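Local coordinates for pseudoazurin (Blue copper protein) (PDB 3TU6) that binds one copper ion in a cupredoxin beta barrel and probably shuttles single electrons between redox partners in the periplasm, at residues Y4-L9 / M18-A23; P22-A27 / A91-E96. All coordinates share one frame; numbering follows the deposited sequence.

In the fold
Strand 19-27 is the element that contacts 1 and 2 have in common. Its first part, 19-21, runs antiparallel to strand 3-9 as a hairpin partner in contact 1; after a break at Pro22 and Ala23, its second part, 24-27, runs parallel to strand 89-94 in contact 2. Both pairs belong to one mixed sheet in the order 89-94, 19-27, 3-9, and their centres lie about 12 Å apart. They meet directly where Val6 CG2 packs against Ile25 CG1 at 3.4 Å. Contact 1 ends near the copper, whereas contact 2 ties the hairpin to the strand after the copper ligand Met88, within one cupredoxin framework.

Contact 1: Y4-L9 / M18-A23; sequences YRVEML and MAFEPA
The Phe20 ring is met obliquely by Val6 CG1 and Met8 CG, while the sulfur of Met8 sits at its edge, 5.2 Å from SD to the ring centroid. This is a Met-aromatic contact, and the two side chains point the same way, with Met8 CG 3.6 Å from Phe20 CE1. Bending at chi3 (-71°) then turns the methyl end of Met8 away from the strand of Phe20. The branched Val6 packs its CG1 against Phe20 CB at 3.8 Å, a compact apolar neighbour for a broad ring. Tyr78 stacks edge-to-face with the same ring.

On the other side of the sheet Leu9 CD1 lies against Glu21 CB at 3.8 Å. Two reciprocal pairs of backbone bonds join the strands: Glu7 N to Glu21 O at 2.8 Å and Leu9 N to Ala19 O at 3.0 Å, each with its return bond. The small Ala19 suits its buried place opposite Leu9. Beyond it, Met18 lies close to the copper ligand His83, and Phe20 close to Met88. Such an antiparallel hairpin with its apolar face turned inward is typical of the cupredoxin beta barrel.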
loop_
_atom_site.group_PDB
_atom_site.type_symbol
_atom_site.label_atom_id
_atom_site.label_comp_id
_atom_site.label_asym_id
_atom_site.label_seq_id
_atom_site.Cartn_x
_atom_site.Cartn_y
_atom_site.Cartn_z
ATOM N N TYR A 4 10.956 4.391 5.900
ATOM C CA TYR A 4 10.936 3.913 4.518
ATOM C C TYR A 4 10.236 4.888 3.578
ATOM O O TYR A 4 9.505 5.780 4.019
ATOM C CB TYR A 4 10.273 2.538 4.455
ATOM C CG TYR A 4 11.036 1.494 5.238
ATOM C CD1 TYR A 4 12.283 1.054 4.805
ATOM C CD2 TYR A 4 10.524 0.961 6.420
ATOM C CE1 TYR A 4 13.000 0.107 5.520
ATOM C CE2 TYR A 4 11.236 0.008 7.144
ATOM C CZ TYR A 4 12.474 -0.414 6.685
ATOM O OH TYR A 4 13.190 -1.355 7.386
ATOM N N ARG A 5 10.480 4.709 2.281
ATOM C CA ARG A 5 9.933 5.575 1.238
ATOM C C ARG A 5 9.178 4.761 0.193
ATOM O O ARG A 5 9.664 3.729 -0.263
ATOM C CB ARG A 5 11.061 6.338 0.537
ATOM C CG ARG A 5 11.806 7.331 1.412
ATOM C CD ARG A 5 10.932 8.511 1.793
ATOM N NE ARG A 5 11.717 9.672 2.212
ATOM C CZ ARG A 5 12.344 10.511 1.387
ATOM N NH1 ARG A 5 12.303 10.335 0.068
ATOM N NH2 ARG A 5 13.028 11.536 1.887
ATOM N N VAL A 6 7.992 5.237 -0.177
ATOM C CA VAL A 6 7.236 4.678 -1.292
ATOM C C VAL A 6 6.924 5.796 -2.276
ATOM O O VAL A 6 6.214 6.743 -1.939
ATOM C CB VAL A 6 5.917 4.038 -0.828
ATOM C CG1 VAL A 6 5.106 3.556 -2.028
ATOM C CG2 VAL A 6 6.193 2.893 0.127
ATOM N N GLU A 7 7.463 5.690 -3.487
ATOM C CA GLU A 7 7.245 6.705 -4.513
ATOM C C GLU A 7 5.920 6.477 -5.230
ATOM O O GLU A 7 5.570 5.342 -5.557
ATOM C CB GLU A 7 8.395 6.702 -5.521
ATOM C CG GLU A 7 9.735 7.094 -4.915
ATOM C CD GLU A 7 10.828 7.257 -5.954
ATOM O OE1 GLU A 7 11.722 8.102 -5.744
ATOM O OE2 GLU A 7 10.794 6.546 -6.981
ATOM N N MET A 8 5.187 7.564 -5.459
ATOM C CA MET A 8 3.936 7.524 -6.214
ATOM C C MET A 8 4.252 7.970 -7.640
ATOM O O MET A 8 4.617 9.126 -7.866
ATOM C CB MET A 8 2.891 8.437 -5.561
ATOM C CG MET A 8 2.742 8.210 -4.056
ATOM S SD MET A 8 1.357 9.083 -3.289
ATOM C CE MET A 8 1.947 10.780 -3.359
ATOM N N LEU A 9 4.125 7.045 -8.591
ATOM C CA LEU A 9 4.666 7.231 -9.941
ATOM C C LEU A 9 3.656 6.945 -11.049
ATOM O O LEU A 9 2.760 6.107 -10.895
ATOM C CB LEU A 9 5.872 6.312 -10.141
ATOM C CG LEU A 9 7.108 6.592 -9.286
ATOM C CD1 LEU A 9 8.027 5.379 -9.272
ATOM C CD2 LEU A 9 7.837 7.821 -9.801
ATOM N N MET A 18 0.674 3.866 -13.441
ATOM C CA MET A 18 0.058 4.271 -12.171
ATOM C C MET A 18 0.420 3.255 -11.085
ATOM O O MET A 18 -0.305 2.277 -10.862
ATOM C CB MET A 18 -1.468 4.422 -12.294
ATOM C CG MET A 18 -1.956 5.234 -13.493
ATOM S SD MET A 18 -1.357 6.934 -13.527
ATOM C CE MET A 18 -0.067 6.814 -14.761
ATOM N N ALA A 19 1.545 3.484 -10.411
ATOM C CA ALA A 19 2.094 2.484 -9.498
ATOM C C ALA A 19 2.804 3.083 -8.289
ATOM O O ALA A 19 3.460 4.120 -8.391
ATOM C CB ALA A 19 3.050 1.570 -10.255
ATOM N N PHE A 20 2.660 2.415 -7.146
ATOM C CA PHE A 20 3.485 2.692 -5.977
ATOM C C PHE A 20 4.753 1.847 -6.075
ATOM O O PHE A 20 4.674 0.645 -6.349
ATOM C CB PHE A 20 2.739 2.355 -4.687
ATOM C CG PHE A 20 1.540 3.224 -4.426
ATOM C CD1 PHE A 20 1.692 4.518 -3.944
ATOM C CD2 PHE A 20 0.255 2.740 -4.643
ATOM C CE1 PHE A 20 0.581 5.318 -3.693
ATOM C CE2 PHE A 20 -0.857 3.534 -4.394
ATOM C CZ PHE A 20 -0.694 4.823 -3.920
ATOM N N GLU A 21 5.907 2.478 -5.862
ATOM C CA GLU A 21 7.197 1.791 -5.920
ATOM C C GLU A 21 7.988 2.034 -4.634
ATOM O O GLU A 21 8.344 3.175 -4.329
ATOM C CB GLU A 21 8.006 2.266 -7.129
ATOM C CG GLU A 21 9.309 1.501 -7.335
ATOM C CD GLU A 21 9.998 1.855 -8.637
ATOM O OE1 GLU A 21 9.312 2.324 -9.569
ATOM O OE2 GLU A 21 11.228 1.661 -8.729
ATOM N N PRO A 22 8.269 0.962 -3.864
ATOM C CA PRO A 22 7.912 -0.448 -4.058
ATOM C C PRO A 22 6.438 -0.723 -3.762
ATOM O O PRO A 22 5.817 -0.005 -2.977
ATOM C CB PRO A 22 8.809 -1.174 -3.055
ATOM C CG PRO A 22 9.028 -0.196 -1.987
ATOM C CD PRO A 22 9.090 1.142 -2.653
ATOM N N ALA A 23 5.889 -1.755 -4.397
ATOM C CA ALA A 23 4.498 -2.145 -4.183
ATOM C C ALA A 23 4.290 -2.758 -2.797
ATOM O O ALA A 23 3.201 -2.653 -2.229
ATOM C CB ALA A 23 4.055 -3.125 -5.261
#

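Contact 2: P22-A27 / A91-E96; sequences PAVIRA and AIVVGE
A parallel pairing of strands 24-27 and 91-94 joins the hairpin strand to the one that leaves the copper ligand Met88. Val24, Ile25, Arg26 and Ala27 stand beside Ala91, Ile92, Val93 and Val94, and five backbone bonds alternate along them. Ala91 N gives to Ala23 O at 2.8 Å and Ile25 N to Ala91 O at 3.1 Å; Val93 N and Ala27 N continue the series until Gly95 N reaches Ala27 O at 2.9 Å. Gly95, lacking a side chain, readily adopts a positive phi (64°).

Ile25 and Ile92 lie side by side in the buried interior, their CG2 methyls 4.2 Å apart, and beta-branched residues suit the extended backbone. On the other face Val24 CG1 meets Val93 CG2, and helix 112-125 packs here through Ile119 and Ile123. Arg26 runs alongside Val93, its bends at chi2 (-57°) and chi3 (-61°) bringing NE to 3.5 Å from Val93 CB. NE also donates to a water in the guanidinium plane, which can donate to Val93 O, one of several acceptors within its reach; a long aliphatic stem with a polar end fits this exposed position. Parallel neighbours within an otherwise largely antiparallel sheet are characteristic of the Greek-key cupredoxin fold.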
loop_
_atom_site.group_PDB
_atom_site.type_symbol
_atom_site.label_atom_id
_atom_site.label_comp_id
_atom_site.label_asym_id
_atom_site.label_seq_id
_atom_site.Cartn_x
_atom_site.Cartn_y
_atom_site.Cartn_z
ATOM N N PRO A 22 8.269 0.962 -3.864
ATOM C CA PRO A 22 7.912 -0.448 -4.058
ATOM C C PRO A 22 6.438 -0.723 -3.762
ATOM O O PRO A 22 5.817 -0.005 -2.977
ATOM C CB PRO A 22 8.809 -1.174 -3.055
ATOM C CG PRO A 22 9.028 -0.196 -1.987
ATOM C CD PRO A 22 9.090 1.142 -2.653
ATOM N N ALA A 23 5.889 -1.755 -4.397
ATOM C CA ALA A 23 4.498 -2.145 -4.183
ATOM C C ALA A 23 4.290 -2.758 -2.797
ATOM O O ALA A 23 3.201 -2.653 -2.229
ATOM C CB ALA A 23 4.055 -3.125 -5.261
ATOM N N VAL A 24 5.332 -3.398 -2.267
ATOM C CA VAL A 24 5.265 -4.084 -0.978
ATOM C C VAL A 24 6.437 -3.682 -0.083
ATOM O O VAL A 24 7.575 -4.085 -0.328
ATOM C CB VAL A 24 5.277 -5.618 -1.166
ATOM C CG1 VAL A 24 5.222 -6.328 0.182
ATOM C CG2 VAL A 24 4.119 -6.053 -2.047
ATOM N N ILE A 25 6.148 -2.880 0.943
ATOM C CA ILE A 25 7.128 -2.520 1.970
ATOM C C ILE A 25 7.095 -3.559 3.088
ATOM O O ILE A 25 6.020 -3.922 3.565
ATOM C CB ILE A 25 6.826 -1.131 2.587
ATOM C CG1 ILE A 25 7.133 -0.012 1.588
ATOM C CG2 ILE A 25 7.630 -0.916 3.866
ATOM C CD1 ILE A 25 8.611 0.218 1.350
ATOM N N ARG A 26 8.272 -4.035 3.497
ATOM C CA ARG A 26 8.388 -4.957 4.627
ATOM C C ARG A 26 9.003 -4.227 5.816
ATOM O O ARG A 26 10.213 -4.001 5.861
ATOM C CB ARG A 26 9.226 -6.184 4.250
ATOM C CG ARG A 26 8.713 -6.959 3.037
ATOM C CD ARG A 26 7.271 -7.435 3.205
ATOM N NE ARG A 26 7.104 -8.347 4.338
ATOM C CZ ARG A 26 7.065 -9.680 4.259
ATOM N NH1 ARG A 26 6.905 -10.396 5.366
ATOM N NH2 ARG A 26 7.181 -10.309 3.093
ATOM N N ALA A 27 8.153 -3.857 6.771
ATOM C CA ALA A 27 8.566 -3.076 7.932
ATOM C C ALA A 27 8.356 -3.856 9.224
ATOM O O ALA A 27 7.778 -4.943 9.222
ATOM C CB ALA A 27 7.789 -1.772 7.979
ATOM N N ALA A 91 0.974 -2.267 -0.649
ATOM C CA ALA A 91 0.872 -2.938 0.639
ATOM C C ALA A 91 2.031 -2.558 1.553
ATOM O O ALA A 91 3.148 -2.321 1.090
ATOM C CB ALA A 91 0.835 -4.444 0.441
ATOM N N ILE A 92 1.744 -2.486 2.849
ATOM C CA ILE A 92 2.776 -2.368 3.871
ATOM C C ILE A 92 2.582 -3.522 4.842
ATOM O O ILE A 92 1.548 -3.609 5.504
ATOM C CB ILE A 92 2.694 -1.037 4.648
ATOM C CG1 ILE A 92 2.704 0.154 3.690
ATOM C CG2 ILE A 92 3.850 -0.934 5.635
ATOM C CD1 ILE A 92 2.621 1.496 4.389
ATOM N N VAL A 93 3.566 -4.414 4.904
ATOM C CA VAL A 93 3.533 -5.543 5.829
ATOM C C VAL A 93 4.364 -5.190 7.059
ATOM O O VAL A 93 5.562 -4.917 6.948
ATOM C CB VAL A 93 4.078 -6.827 5.174
ATOM C CG1 VAL A 93 3.928 -8.013 6.114
ATOM C CG2 VAL A 93 3.359 -7.095 3.853
ATOM N N VAL A 94 3.714 -5.183 8.221
ATOM C CA VAL A 94 4.354 -4.817 9.481
ATOM C C VAL A 94 4.483 -6.060 10.354
ATOM O O VAL A 94 3.478 -6.633 10.774
ATOM C CB VAL A 94 3.538 -3.745 10.229
ATOM C CG1 VAL A 94 4.287 -3.270 11.465
ATOM C CG2 VAL A 94 3.227 -2.575 9.307
ATOM N N GLY A 95 5.718 -6.479 10.618
ATOM C CA GLY A 95 5.966 -7.717 11.352
ATOM C C GLY A 95 5.464 -8.910 10.559
ATOM O O GLY A 95 5.768 -9.040 9.372
ATOM N N GLU A 96 4.683 -9.770 11.210
ATOM C CA GLU A 96 4.081 -10.928 10.548
ATOM C C GLU A 96 2.691 -10.582 10.013
ATOM O O GLU A 96 1.918 -9.903 10.693
ATOM C CB GLU A 96 3.977 -12.106 11.517
ATOM C CG GLU A 96 5.321 -12.637 11.993
ATOM C CD GLU A 96 5.194 -13.874 12.866
ATOM O OE1 GLU A 96 4.053 -14.279 13.178
ATOM O OE2 GLU A 96 6.240 -14.443 13.242
HETATM O O HOH W 1 4.217 -0.271 -0.525
HETATM O O HOH W 2 7.299 -7.168 7.240
#